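Local coordinates for protein BtGH115A (Bacteroides thetaiotaomicron, PDB 5BY3) that acts as a family GH115 4-O-methyl-alpha-glucuronidase with specificity for decorated arabinogalactans, at residues G293-H298 / P343-L348; D349-G354 / V361-C366; G300-A305 / A313-V318; Y263-V266 / V272-F275. All blocks are in the same frame, centred on the assembly; numbering follows the deposited sequence.

Contact 1: residues G293-H298 / P343-L348; sequences GMRGVH and PYKEVL
Arg295 and Glu346 meet in a side-on salt bridge that ties together two loops of the TIM-barrel-type domain, one following strand 290-291 and the other following the neighbouring parallel strand 339-341. Two nitrogens of the arginine each take one carboxylate oxygen. Arg295 NH2 donates to the syn lone pair of Glu346 OE1 at 3.1 Å, with an N-H...O angle of 159°, while Arg295 NE reaches Glu346 OE2 at 3.3 Å from the syn side, a little out of the carboxylate plane. The two flat groups are only 14° from coplanar, which suits a two-point grip, and the pair of bonds fixes the rotation of both. Glu346 gets there from a type II' turn running from Tyr344 to Val347, its chain folded back at chi2 (-66°) so that the carboxylate comes nearer the arginine than its CB does. The guanidinium is also packed by carbon. Lys345 CB lies obliquely 3.7 Å from Arg295 NH2, and the Lys345 amine goes on to bond the hydroxyls of Tyr344 and Tyr396. Over one guanidinium face stands the ring of Tyr344, turned steeply against it, with Tyr344 CD2 touching Arg295 NH1 at 4.0 Å.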
loop_
_atom_site.group_PDB
_atom_site.type_symbol
_atom_site.label_atom_id
_atom_site.label_comp_id
_atom_site.label_asym_id
_atom_site.label_seq_id
_atom_site.Cartn_x
_atom_site.Cartn_y
_atom_site.Cartn_z
ATOM N N GLY A 293 2.759 -2.058 -23.957
ATOM C CA GLY A 293 2.259 -3.422 -24.080
ATOM C C GLY A 293 0.773 -3.493 -24.318
ATOM O O GLY A 293 0.156 -2.515 -24.716
HETATM N N MSE A 294 0.212 -4.673 -24.064
HETATM C CA MSE A 294 -1.204 -4.976 -24.322
HETATM C C MSE A 294 -1.647 -6.182 -23.511
HETATM O O MSE A 294 -0.962 -7.219 -23.468
HETATM C CB MSE A 294 -1.474 -5.229 -25.813
HETATM C CG MSE A 294 -2.941 -4.940 -26.101
HETATM SE SE MSE A 294 -3.243 -4.901 -28.045
HETATM C CE MSE A 294 -5.186 -4.680 -28.217
ATOM N N ARG A 295 -2.798 -6.032 -22.850
ATOM C CA ARG A 295 -3.524 -7.144 -22.221
ATOM C C ARG A 295 -4.955 -7.105 -22.758
ATOM O O ARG A 295 -5.170 -6.699 -23.919
ATOM C CB ARG A 295 -3.484 -7.045 -20.682
ATOM C CG ARG A 295 -2.113 -7.277 -20.046
ATOM C CD ARG A 295 -2.153 -7.040 -18.533
ATOM N NE ARG A 295 -2.578 -8.229 -17.783
ATOM C CZ ARG A 295 -3.546 -8.260 -16.866
ATOM N NH1 ARG A 295 -4.210 -7.160 -16.509
ATOM N NH2 ARG A 295 -3.826 -9.412 -16.276
ATOM N N GLY A 296 -5.921 -7.513 -21.930
ATOM C CA GLY A 296 -7.337 -7.417 -22.280
ATOM C C GLY A 296 -7.938 -6.014 -22.146
ATOM O O GLY A 296 -7.207 -5.012 -21.950
ATOM N N VAL A 297 -9.271 -5.961 -22.284
ATOM C CA VAL A 297 -10.090 -4.792 -21.964
ATOM C C VAL A 297 -9.950 -4.335 -20.481
ATOM O O VAL A 297 -9.705 -3.138 -20.212
ATOM C CB VAL A 297 -11.568 -5.013 -22.414
ATOM C CG1 VAL A 297 -12.535 -4.053 -21.712
ATOM C CG2 VAL A 297 -11.674 -4.872 -23.933
ATOM N N HIS A 298 -10.084 -5.287 -19.545
ATOM C CA HIS A 298 -9.802 -5.069 -18.113
ATOM C C HIS A 298 -8.701 -6.051 -17.653
ATOM O O HIS A 298 -7.538 -5.873 -18.012
ATOM C CB HIS A 298 -11.085 -5.170 -17.258
ATOM C CG HIS A 298 -11.001 -4.451 -15.938
ATOM N ND1 HIS A 298 -9.916 -4.557 -15.091
ATOM C CD2 HIS A 298 -11.877 -3.628 -15.317
ATOM C CE1 HIS A 298 -10.122 -3.822 -14.012
ATOM N NE2 HIS A 298 -11.307 -3.248 -14.125
ATOM N N PRO A 343 4.583 -6.421 -16.115
ATOM C CA PRO A 343 4.234 -7.854 -16.213
ATOM C C PRO A 343 3.505 -8.387 -14.936
ATOM O O PRO A 343 4.090 -9.021 -14.047
ATOM C CB PRO A 343 5.577 -8.531 -16.493
ATOM C CG PRO A 343 6.597 -7.623 -15.878
ATOM C CD PRO A 343 6.001 -6.241 -15.744
ATOM N N TYR A 344 2.224 -8.049 -14.872
ATOM C CA TYR A 344 1.295 -8.422 -13.823
ATOM C C TYR A 344 0.541 -9.669 -14.295
ATOM O O TYR A 344 0.288 -9.828 -15.509
ATOM C CB TYR A 344 0.334 -7.246 -13.623
ATOM C CG TYR A 344 -0.793 -7.437 -12.654
ATOM C CD1 TYR A 344 -0.559 -7.681 -11.297
ATOM C CD2 TYR A 344 -2.107 -7.362 -13.091
ATOM C CE1 TYR A 344 -1.619 -7.846 -10.403
ATOM C CE2 TYR A 344 -3.182 -7.511 -12.216
ATOM C CZ TYR A 344 -2.947 -7.757 -10.872
ATOM O OH TYR A 344 -4.037 -7.906 -10.019
ATOM N N LYS A 345 0.166 -10.529 -13.337
ATOM C CA LYS A 345 -0.550 -11.804 -13.598
ATOM C C LYS A 345 0.151 -12.598 -14.734
ATOM O O LYS A 345 1.355 -12.849 -14.600
ATOM C CB LYS A 345 -2.073 -11.583 -13.785
ATOM C CG LYS A 345 -2.828 -11.169 -12.511
ATOM C CD LYS A 345 -4.344 -11.301 -12.693
ATOM C CE LYS A 345 -5.109 -11.372 -11.376
ATOM N NZ LYS A 345 -5.859 -10.129 -11.007
ATOM N N GLU A 346 -0.531 -12.908 -15.852
ATOM C CA GLU A 346 -0.009 -13.844 -16.891
ATOM C C GLU A 346 1.105 -13.235 -17.762
ATOM O O GLU A 346 1.788 -13.964 -18.502
ATOM C CB GLU A 346 -1.139 -14.377 -17.792
ATOM C CG GLU A 346 -1.536 -13.458 -18.974
ATOM C CD GLU A 346 -2.173 -12.119 -18.542
ATOM O OE1 GLU A 346 -2.867 -12.071 -17.496
ATOM O OE2 GLU A 346 -2.014 -11.101 -19.260
ATOM N N VAL A 347 1.249 -11.905 -17.698
ATOM C CA VAL A 347 2.269 -11.205 -18.473
ATOM C C VAL A 347 3.695 -11.432 -17.930
ATOM O O VAL A 347 4.664 -11.383 -18.701
ATOM C CB VAL A 347 1.863 -9.736 -18.906
ATOM C CG1 VAL A 347 1.043 -9.000 -17.864
ATOM C CG2 VAL A 347 3.044 -8.883 -19.371
ATOM N N LEU A 348 3.815 -11.749 -16.633
ATOM C CA LEU A 348 5.090 -12.170 -16.039
ATOM C C LEU A 348 5.644 -13.388 -16.805
ATOM O O LEU A 348 6.852 -13.397 -17.137
ATOM C CB LEU A 348 4.957 -12.426 -14.516
ATOM C CG LEU A 348 6.150 -12.896 -13.638
ATOM C CD1 LEU A 348 7.095 -11.774 -13.239
ATOM C CD2 LEU A 348 5.685 -13.685 -12.409
#

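Contact 2: residues D349-G354 / V361-C366; sequences DIYHAG and VTLMWC
Tyr351 of helix 347-352 packs against Trp365 and Leu363 of strand 362-366, closing the helix onto the second strand of a beta-alpha-beta unit in the TIM-barrel-type domain. The tyrosine CB already points toward the strand, and with CG anti to the backbone N (chi1 170°) the ring extends on from the helix to the indole. Along one side of the ring, Tyr351 CD2 lies 4.1 Å from Trp365 CH2, and the next atom out, CE2, comes to 3.7 Å from the same carbon. Tyr351 CZ is almost as near, 3.8 Å from Trp365 CH2. All three atoms meet the indole because its six-membered ring presents its edge to the tyrosine face: a T-shaped pair with centroids 5.3 Å apart and planes at 74°. Leu363 CB, in the same strand, lies over one face of the indole, and Trp365 NE1 donates a hydrogen bond to Asn388 OD1 of strand 388-393. Across the tyrosine ring, Tyr351 CE1 faces Leu363 CD1 at 4.2 Å, oblique to the ring plane. The hydroxyl combines polar and apolar company: it is hydrogen-bonded to Glu381 OE2 of helix 379-383, yet Tyr351 OH also rests 3.8 Å from the methyl Leu363 CD1.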
loop_
_atom_site.group_PDB
_atom_site.type_symbol
_atom_site.label_atom_id
_atom_site.label_comp_id
_atom_site.label_asym_id
_atom_site.label_seq_id
_atom_site.Cartn_x
_atom_site.Cartn_y
_atom_site.Cartn_z
ATOM N N ASP A 349 4.766 -14.372 -17.101
ATOM C CA ASP A 349 5.100 -15.554 -17.959
ATOM C C ASP A 349 5.595 -15.145 -19.351
ATOM O O ASP A 349 6.619 -15.645 -19.819
ATOM C CB ASP A 349 3.919 -16.546 -18.145
ATOM C CG ASP A 349 3.409 -17.152 -16.838
ATOM O OD1 ASP A 349 4.201 -17.404 -15.903
ATOM O OD2 ASP A 349 2.182 -17.397 -16.766
ATOM N N ILE A 350 4.868 -14.253 -20.005
ATOM C CA ILE A 350 5.259 -13.830 -21.336
ATOM C C ILE A 350 6.591 -13.021 -21.374
ATOM O O ILE A 350 7.397 -13.183 -22.313
ATOM C CB ILE A 350 4.055 -13.308 -22.177
ATOM C CG1 ILE A 350 4.503 -12.796 -23.531
ATOM C CG2 ILE A 350 3.213 -12.257 -21.471
ATOM C CD1 ILE A 350 5.033 -13.892 -24.411
ATOM N N TYR A 351 6.870 -12.242 -20.321
ATOM C CA TYR A 351 8.228 -11.674 -20.125
ATOM C C TYR A 351 9.310 -12.779 -20.061
ATOM O O TYR A 351 10.170 -12.831 -20.950
ATOM C CB TYR A 351 8.292 -10.753 -18.906
ATOM C CG TYR A 351 9.700 -10.341 -18.529
ATOM C CD1 TYR A 351 10.342 -9.271 -19.184
ATOM C CD2 TYR A 351 10.403 -11.030 -17.518
ATOM C CE1 TYR A 351 11.628 -8.902 -18.836
ATOM C CE2 TYR A 351 11.696 -10.665 -17.164
ATOM C CZ TYR A 351 12.306 -9.595 -17.825
ATOM O OH TYR A 351 13.607 -9.224 -17.476
ATOM N N HIS A 352 9.200 -13.671 -19.059
ATOM C CA HIS A 352 10.071 -14.868 -18.845
ATOM C C HIS A 352 10.249 -15.850 -20.010
ATOM O O HIS A 352 11.096 -16.725 -19.950
ATOM C CB HIS A 352 9.640 -15.666 -17.602
ATOM C CG HIS A 352 10.034 -15.023 -16.307
ATOM N ND1 HIS A 352 9.259 -15.110 -15.165
ATOM C CD2 HIS A 352 11.105 -14.254 -15.979
ATOM C CE1 HIS A 352 9.841 -14.430 -14.191
ATOM N NE2 HIS A 352 10.958 -13.898 -14.661
ATOM N N ALA A 353 9.469 -15.708 -21.069
ATOM C CA ALA A 353 9.651 -16.549 -22.247
ATOM C C ALA A 353 10.666 -15.895 -23.217
ATOM O O ALA A 353 10.609 -16.099 -24.448
ATOM C CB ALA A 353 8.303 -16.768 -22.901
ATOM N N GLY A 354 11.576 -15.098 -22.632
ATOM C CA GLY A 354 12.565 -14.282 -23.335
ATOM C C GLY A 354 12.055 -13.141 -24.213
ATOM O O GLY A 354 12.451 -13.024 -25.377
ATOM N N VAL A 361 13.026 1.352 -20.972
ATOM C CA VAL A 361 11.703 1.092 -20.395
ATOM C C VAL A 361 11.809 0.530 -18.971
ATOM O O VAL A 361 12.497 -0.484 -18.718
ATOM C CB VAL A 361 10.808 0.225 -21.314
ATOM C CG1 VAL A 361 9.420 0.017 -20.707
ATOM C CG2 VAL A 361 10.689 0.858 -22.693
ATOM N N THR A 362 11.175 1.243 -18.036
ATOM C CA THR A 362 11.114 0.774 -16.637
ATOM C C THR A 362 10.382 -0.554 -16.581
ATOM O O THR A 362 9.292 -0.681 -17.158
ATOM C CB THR A 362 10.384 1.797 -15.734
ATOM O OG1 THR A 362 10.844 3.125 -16.046
ATOM C CG2 THR A 362 10.605 1.478 -14.242
ATOM N N LEU A 363 10.984 -1.548 -15.925
ATOM C CA LEU A 363 10.293 -2.837 -15.733
ATOM C C LEU A 363 9.544 -2.839 -14.379
ATOM O O LEU A 363 10.163 -2.698 -13.312
ATOM C CB LEU A 363 11.271 -4.004 -15.792
ATOM C CG LEU A 363 12.087 -4.305 -17.067
ATOM C CD1 LEU A 363 12.994 -5.485 -16.803
ATOM C CD2 LEU A 363 11.230 -4.596 -18.297
HETATM N N MSE A 364 8.229 -3.018 -14.406
HETATM C CA MSE A 364 7.480 -2.943 -13.144
HETATM C C MSE A 364 7.035 -4.276 -12.575
HETATM O O MSE A 364 6.062 -4.882 -13.014
HETATM C CB MSE A 364 6.333 -1.945 -13.198
HETATM C CG MSE A 364 6.042 -1.489 -11.772
HETATM SE SE MSE A 364 4.384 -0.457 -11.858
HETATM C CE MSE A 364 5.400 1.143 -11.411
ATOM N N TRP A 365 7.722 -4.709 -11.536
ATOM C CA TRP A 365 7.348 -5.951 -10.873
ATOM C C TRP A 365 6.073 -5.794 -10.037
ATOM O O TRP A 365 5.667 -4.673 -9.678
ATOM C CB TRP A 365 8.548 -6.491 -10.095
ATOM C CG TRP A 365 9.782 -6.432 -10.960
ATOM C CD1 TRP A 365 10.902 -5.659 -10.768
ATOM C CD2 TRP A 365 9.983 -7.129 -12.201
ATOM N NE1 TRP A 365 11.802 -5.856 -11.791
ATOM C CE2 TRP A 365 11.266 -6.753 -12.686
ATOM C CE3 TRP A 365 9.216 -8.044 -12.938
ATOM C CZ2 TRP A 365 11.794 -7.269 -13.874
ATOM C CZ3 TRP A 365 9.748 -8.555 -14.129
ATOM C CH2 TRP A 365 11.010 -8.163 -14.580
ATOM N N CYS A 366 5.429 -6.923 -9.773
ATOM C CA CYS A 366 4.141 -6.925 -9.105
ATOM C C CYS A 366 4.128 -7.801 -7.870
ATOM O O CYS A 366 4.814 -8.811 -7.836
ATOM C CB CYS A 366 3.085 -7.403 -10.080
ATOM S SG CYS A 366 2.851 -6.144 -11.323
#

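Contact 3: residues G300-A305 / A313-V318; sequences GKMQGA and AVLDRV
No aromatic ring or other flat side group takes part where Met302 and Ala305 meet Val314 and Leu315; the join is made of methyls, methines and one selenium. It lies in the TIM-barrel-type domain, where the long loop after strand 290-291 folds back on helix 308-329, the helix it leads into. Met302, a selenomethionine, does most of the touching. Its CG sits between the backbone N and the carbonyl carbon (chi1 53°), its chain then runs extended toward the helix, and a turn at chi3 (104°) swings the terminal methyl aside. Met302 SE lies 3.6 Å from Val314 CG1 and 4.0 Å from Val314 CG2, so it rests against both branches of the valine. The two side chains run antiparallel, each passing along the flank of the other. The methyl beyond the selenium passes on to the next residue of the helix, and Met302 CE stops 3.9 Å from Leu315 CD2. Elsewhere Leu315 touches Leu355 from the loop beyond helix 347-352, and Val314 touches Val266 of helix 265-283, so both helix residues are shared with other parts of the domain. With no hydrogen bond across it, the contact is apolar packing. Ala305, at the far end of the loop segment, completes it with its single methyl, Ala305 CB lying 3.9 Å from Val314 CG2.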
loop_
_atom_site.group_PDB
_atom_site.type_symbol
_atom_site.label_atom_id
_atom_site.label_comp_id
_atom_site.label_asym_id
_atom_site.label_seq_id
_atom_site.Cartn_x
_atom_site.Cartn_y
_atom_site.Cartn_z
ATOM N N GLY A 300 -7.571 -10.341 -17.748
ATOM C CA GLY A 300 -7.652 -11.447 -18.704
ATOM C C GLY A 300 -6.523 -11.465 -19.725
ATOM O O GLY A 300 -5.638 -10.582 -19.750
ATOM N N LYS A 301 -6.570 -12.491 -20.575
ATOM C CA LYS A 301 -5.669 -12.636 -21.725
ATOM C C LYS A 301 -5.817 -11.399 -22.613
ATOM O O LYS A 301 -6.839 -10.719 -22.551
ATOM C CB LYS A 301 -6.020 -13.911 -22.545
ATOM C CG LYS A 301 -6.412 -15.162 -21.756
ATOM C CD LYS A 301 -5.222 -15.782 -21.018
ATOM C CE LYS A 301 -5.595 -16.320 -19.632
ATOM N NZ LYS A 301 -4.413 -16.408 -18.719
HETATM N N MSE A 302 -4.807 -11.087 -23.423
HETATM C CA MSE A 302 -5.066 -10.284 -24.650
HETATM C C MSE A 302 -5.869 -11.168 -25.588
HETATM O O MSE A 302 -5.836 -12.416 -25.502
HETATM C CB MSE A 302 -3.839 -9.760 -25.405
HETATM C CG MSE A 302 -2.934 -10.960 -25.671
HETATM SE SE MSE A 302 -1.298 -10.395 -26.555
HETATM C CE MSE A 302 -0.188 -10.534 -24.952
ATOM N N GLN A 303 -6.605 -10.514 -26.481
ATOM C CA GLN A 303 -7.333 -11.197 -27.531
ATOM C C GLN A 303 -6.360 -11.548 -28.653
ATOM O O GLN A 303 -5.325 -10.883 -28.799
ATOM C CB GLN A 303 -8.445 -10.291 -28.039
ATOM C CG GLN A 303 -9.210 -9.570 -26.932
ATOM C CD GLN A 303 -10.439 -8.882 -27.457
ATOM O OE1 GLN A 303 -10.830 -9.085 -28.606
ATOM N NE2 GLN A 303 -11.051 -8.045 -26.628
ATOM N N GLY A 304 -6.668 -12.609 -29.405
ATOM C CA GLY A 304 -6.006 -12.888 -30.696
ATOM C C GLY A 304 -4.764 -13.745 -30.646
ATOM O O GLY A 304 -4.296 -14.243 -31.688
ATOM N N ALA A 305 -4.226 -13.904 -29.435
ATOM C CA ALA A 305 -3.158 -14.876 -29.173
ATOM C C ALA A 305 -3.540 -15.786 -28.015
ATOM O O ALA A 305 -4.196 -15.339 -27.063
ATOM C CB ALA A 305 -1.831 -14.176 -28.911
ATOM N N ALA A 313 5.216 -12.619 -30.047
ATOM C CA ALA A 313 5.148 -12.033 -31.386
ATOM C C ALA A 313 4.307 -10.753 -31.420
ATOM O O ALA A 313 4.646 -9.793 -32.151
ATOM C CB ALA A 313 4.588 -13.062 -32.367
ATOM N N VAL A 314 3.221 -10.752 -30.629
ATOM C CA VAL A 314 2.243 -9.623 -30.543
ATOM C C VAL A 314 2.912 -8.362 -30.000
ATOM O O VAL A 314 2.895 -7.304 -30.633
ATOM C CB VAL A 314 1.006 -9.951 -29.632
ATOM C CG1 VAL A 314 0.058 -8.749 -29.499
ATOM C CG2 VAL A 314 0.246 -11.168 -30.129
ATOM N N LEU A 315 3.495 -8.516 -28.819
ATOM C CA LEU A 315 4.084 -7.432 -28.056
ATOM C C LEU A 315 5.222 -6.741 -28.809
ATOM O O LEU A 315 5.254 -5.499 -28.869
ATOM C CB LEU A 315 4.553 -7.957 -26.690
ATOM C CG LEU A 315 3.486 -8.578 -25.775
ATOM C CD1 LEU A 315 4.114 -9.118 -24.515
ATOM C CD2 LEU A 315 2.349 -7.615 -25.412
ATOM N N ASP A 316 6.123 -7.551 -29.392
ATOM C CA ASP A 316 7.169 -7.070 -30.308
ATOM C C ASP A 316 6.568 -6.113 -31.340
ATOM O O ASP A 316 7.109 -5.033 -31.555
ATOM C CB ASP A 316 7.891 -8.251 -30.990
ATOM C CG ASP A 316 8.588 -9.208 -29.985
ATOM O OD1 ASP A 316 9.089 -8.732 -28.943
ATOM O OD2 ASP A 316 8.661 -10.442 -30.247
ATOM N N ARG A 317 5.415 -6.478 -31.915
ATOM C CA ARG A 317 4.719 -5.634 -32.905
ATOM C C ARG A 317 4.166 -4.382 -32.229
ATOM O O ARG A 317 4.185 -3.279 -32.798
ATOM C CB ARG A 317 3.595 -6.421 -33.637
ATOM C CG ARG A 317 2.843 -5.657 -34.747
ATOM C CD ARG A 317 2.619 -6.482 -36.014
ATOM N NE ARG A 317 3.871 -7.089 -36.498
ATOM C CZ ARG A 317 4.820 -6.467 -37.218
ATOM N NH1 ARG A 317 4.687 -5.191 -37.586
ATOM N NH2 ARG A 317 5.923 -7.121 -37.579
ATOM N N VAL A 318 3.700 -4.569 -31.002
ATOM C CA VAL A 318 3.038 -3.519 -30.245
ATOM C C VAL A 318 4.041 -2.469 -29.751
ATOM O O VAL A 318 3.804 -1.286 -29.913
ATOM C CB VAL A 318 2.195 -4.151 -29.105
ATOM C CG1 VAL A 318 1.984 -3.207 -27.935
ATOM C CG2 VAL A 318 0.873 -4.639 -29.667
#

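Contact 4: residues Y263-V266 / V272-F275; sequences YDYV and VYQF
The hydroxyl of Tyr265 is hydrogen-bonded to Asp321 OD2 of helix 308-329, and it also meets Tyr273, with Tyr265 OH 3.9 Å from Tyr273 CD2 and close to the plane of that ring. The two tyrosines run alongside each other with their hydroxyls leading in the same direction, one from the first turn of helix 265-283 and the other two turns on, in the TIM-barrel-type domain. That first turn is weakly bonded, but it is capped: Asp264 stands at the N-cap, and its OD1 accepts a hydrogen bond from the backbone N of Asn267. Val272, two turns along the helix, packs back on residues 263-265 and loses more surface to this contact than any other residue. Its CG1, anti to the backbone N (chi1 171°), comes in at the edge of the Tyr265 ring, in its plane, with Val272 CG1 3.6 Å from Tyr265 CD1. The other methyl, Val272 CG2, packs on backbone instead, 3.8 Å from Asp264 N and 3.9 Å from Asp264 O. Tyr263, just before the N-cap, brings its CE1 to 4.3 Å from Val272 CG1. Trp255 of helix 251-258 makes edge-to-face pairs with both Tyr263 and Phe275, so the same indole touches both rings. They also touch each other directly, though lightly and obliquely, with Tyr263 CE1 4.4 Å from Phe275 CE2.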
loop_
_atom_site.group_PDB
_atom_site.type_symbol
_atom_site.label_atom_id
_atom_site.label_comp_id
_atom_site.label_asym_id
_atom_site.label_seq_id
_atom_site.Cartn_x
_atom_site.Cartn_y
_atom_site.Cartn_z
ATOM N N TYR A 263 -10.742 -5.276 -29.637
ATOM C CA TYR A 263 -9.483 -4.813 -29.026
ATOM C C TYR A 263 -8.442 -5.906 -29.159
ATOM O O TYR A 263 -8.098 -6.625 -28.198
ATOM C CB TYR A 263 -9.708 -4.429 -27.568
ATOM C CG TYR A 263 -8.519 -3.837 -26.840
ATOM C CD1 TYR A 263 -8.052 -2.557 -27.139
ATOM C CD2 TYR A 263 -7.885 -4.547 -25.800
ATOM C CE1 TYR A 263 -6.975 -1.999 -26.436
ATOM C CE2 TYR A 263 -6.806 -4.013 -25.102
ATOM C CZ TYR A 263 -6.353 -2.733 -25.424
ATOM O OH TYR A 263 -5.291 -2.184 -24.738
ATOM N N ASP A 264 -7.932 -6.009 -30.379
ATOM C CA ASP A 264 -7.184 -7.159 -30.842
ATOM C C ASP A 264 -6.183 -6.628 -31.858
ATOM O O ASP A 264 -6.579 -6.039 -32.894
ATOM C CB ASP A 264 -8.159 -8.158 -31.514
ATOM C CG ASP A 264 -7.467 -9.400 -32.023
ATOM O OD1 ASP A 264 -6.863 -9.360 -33.110
ATOM O OD2 ASP A 264 -7.515 -10.418 -31.323
ATOM N N TYR A 265 -4.896 -6.822 -31.568
ATOM C CA TYR A 265 -3.883 -6.237 -32.434
ATOM C C TYR A 265 -3.566 -7.151 -33.613
ATOM O O TYR A 265 -3.240 -6.673 -34.703
ATOM C CB TYR A 265 -2.622 -5.853 -31.652
ATOM C CG TYR A 265 -1.930 -4.606 -32.159
ATOM C CD1 TYR A 265 -2.494 -3.351 -31.946
ATOM C CD2 TYR A 265 -0.692 -4.674 -32.839
ATOM C CE1 TYR A 265 -1.874 -2.195 -32.396
ATOM C CE2 TYR A 265 -0.045 -3.520 -33.274
ATOM C CZ TYR A 265 -0.644 -2.284 -33.046
ATOM O OH TYR A 265 -0.078 -1.107 -33.470
ATOM N N VAL A 266 -3.696 -8.462 -33.397
ATOM C CA VAL A 266 -3.467 -9.450 -34.464
ATOM C C VAL A 266 -4.445 -9.261 -35.640
ATOM O O VAL A 266 -4.032 -9.396 -36.777
ATOM C CB VAL A 266 -3.399 -10.916 -33.927
ATOM C CG1 VAL A 266 -3.176 -11.938 -35.043
ATOM C CG2 VAL A 266 -2.278 -11.054 -32.903
ATOM N N VAL A 272 -6.923 -0.140 -33.343
ATOM C CA VAL A 272 -6.354 -0.104 -32.008
ATOM C C VAL A 272 -5.318 1.011 -32.013
ATOM O O VAL A 272 -5.378 1.911 -31.147
ATOM C CB VAL A 272 -5.817 -1.485 -31.560
ATOM C CG1 VAL A 272 -5.037 -1.385 -30.265
ATOM C CG2 VAL A 272 -6.976 -2.452 -31.351
ATOM N N TYR A 273 -4.446 1.003 -33.037
ATOM C CA TYR A 273 -3.450 2.063 -33.251
ATOM C C TYR A 273 -4.085 3.455 -33.248
ATOM O O TYR A 273 -3.606 4.338 -32.530
ATOM C CB TYR A 273 -2.581 1.810 -34.503
ATOM C CG TYR A 273 -1.554 2.889 -34.757
ATOM C CD1 TYR A 273 -1.907 4.071 -35.423
ATOM C CD2 TYR A 273 -0.239 2.735 -34.332
ATOM C CE1 TYR A 273 -0.974 5.074 -35.655
ATOM C CE2 TYR A 273 0.711 3.725 -34.555
ATOM C CZ TYR A 273 0.342 4.890 -35.226
ATOM O OH TYR A 273 1.261 5.893 -35.452
ATOM N N GLN A 274 -5.159 3.635 -34.012
ATOM C CA GLN A 274 -5.877 4.909 -34.101
ATOM C C GLN A 274 -6.321 5.387 -32.725
ATOM O O GLN A 274 -6.000 6.488 -32.323
ATOM C CB GLN A 274 -7.110 4.768 -35.000
ATOM C CG GLN A 274 -6.822 4.621 -36.498
ATOM C CD GLN A 274 -8.082 4.625 -37.375
ATOM O OE1 GLN A 274 -9.161 4.195 -36.949
ATOM N NE2 GLN A 274 -7.948 5.119 -38.606
ATOM N N PHE A 275 -7.089 4.538 -32.041
ATOM C CA PHE A 275 -7.509 4.665 -30.641
ATOM C C PHE A 275 -6.406 5.263 -29.741
ATOM O O PHE A 275 -6.580 6.337 -29.182
ATOM C CB PHE A 275 -7.949 3.255 -30.168
ATOM C CG PHE A 275 -8.262 3.147 -28.710
ATOM C CD1 PHE A 275 -9.458 3.659 -28.192
ATOM C CD2 PHE A 275 -7.383 2.504 -27.845
ATOM C CE1 PHE A 275 -9.757 3.543 -26.841
ATOM C CE2 PHE A 275 -7.676 2.390 -26.495
ATOM C CZ PHE A 275 -8.864 2.912 -25.998
#

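In the fold
All four contacts lie on one side of the chain's centre, in the TIM-barrel-type part of the enzyme. Contact 4 comes first along the chain, then the loop that contact 1 closes, with contact 3 inside it, and finally contact 2. Contact 1 sits amid the others, its centre about 9 Å from that of contact 3, 10 Å from contact 2 and 15 Å from contact 4. It shares helix 347-352 with contact 2, and Pro343 packs on Trp365. Met294 reaches across to 263-266, while Ile350 meets Leu315. Only contacts 2 and 4 fail to touch, their nearest atoms about 12 Å apart. Loops and helices around neighbouring barrel strands are thus packed against one another, one contact leading to the next.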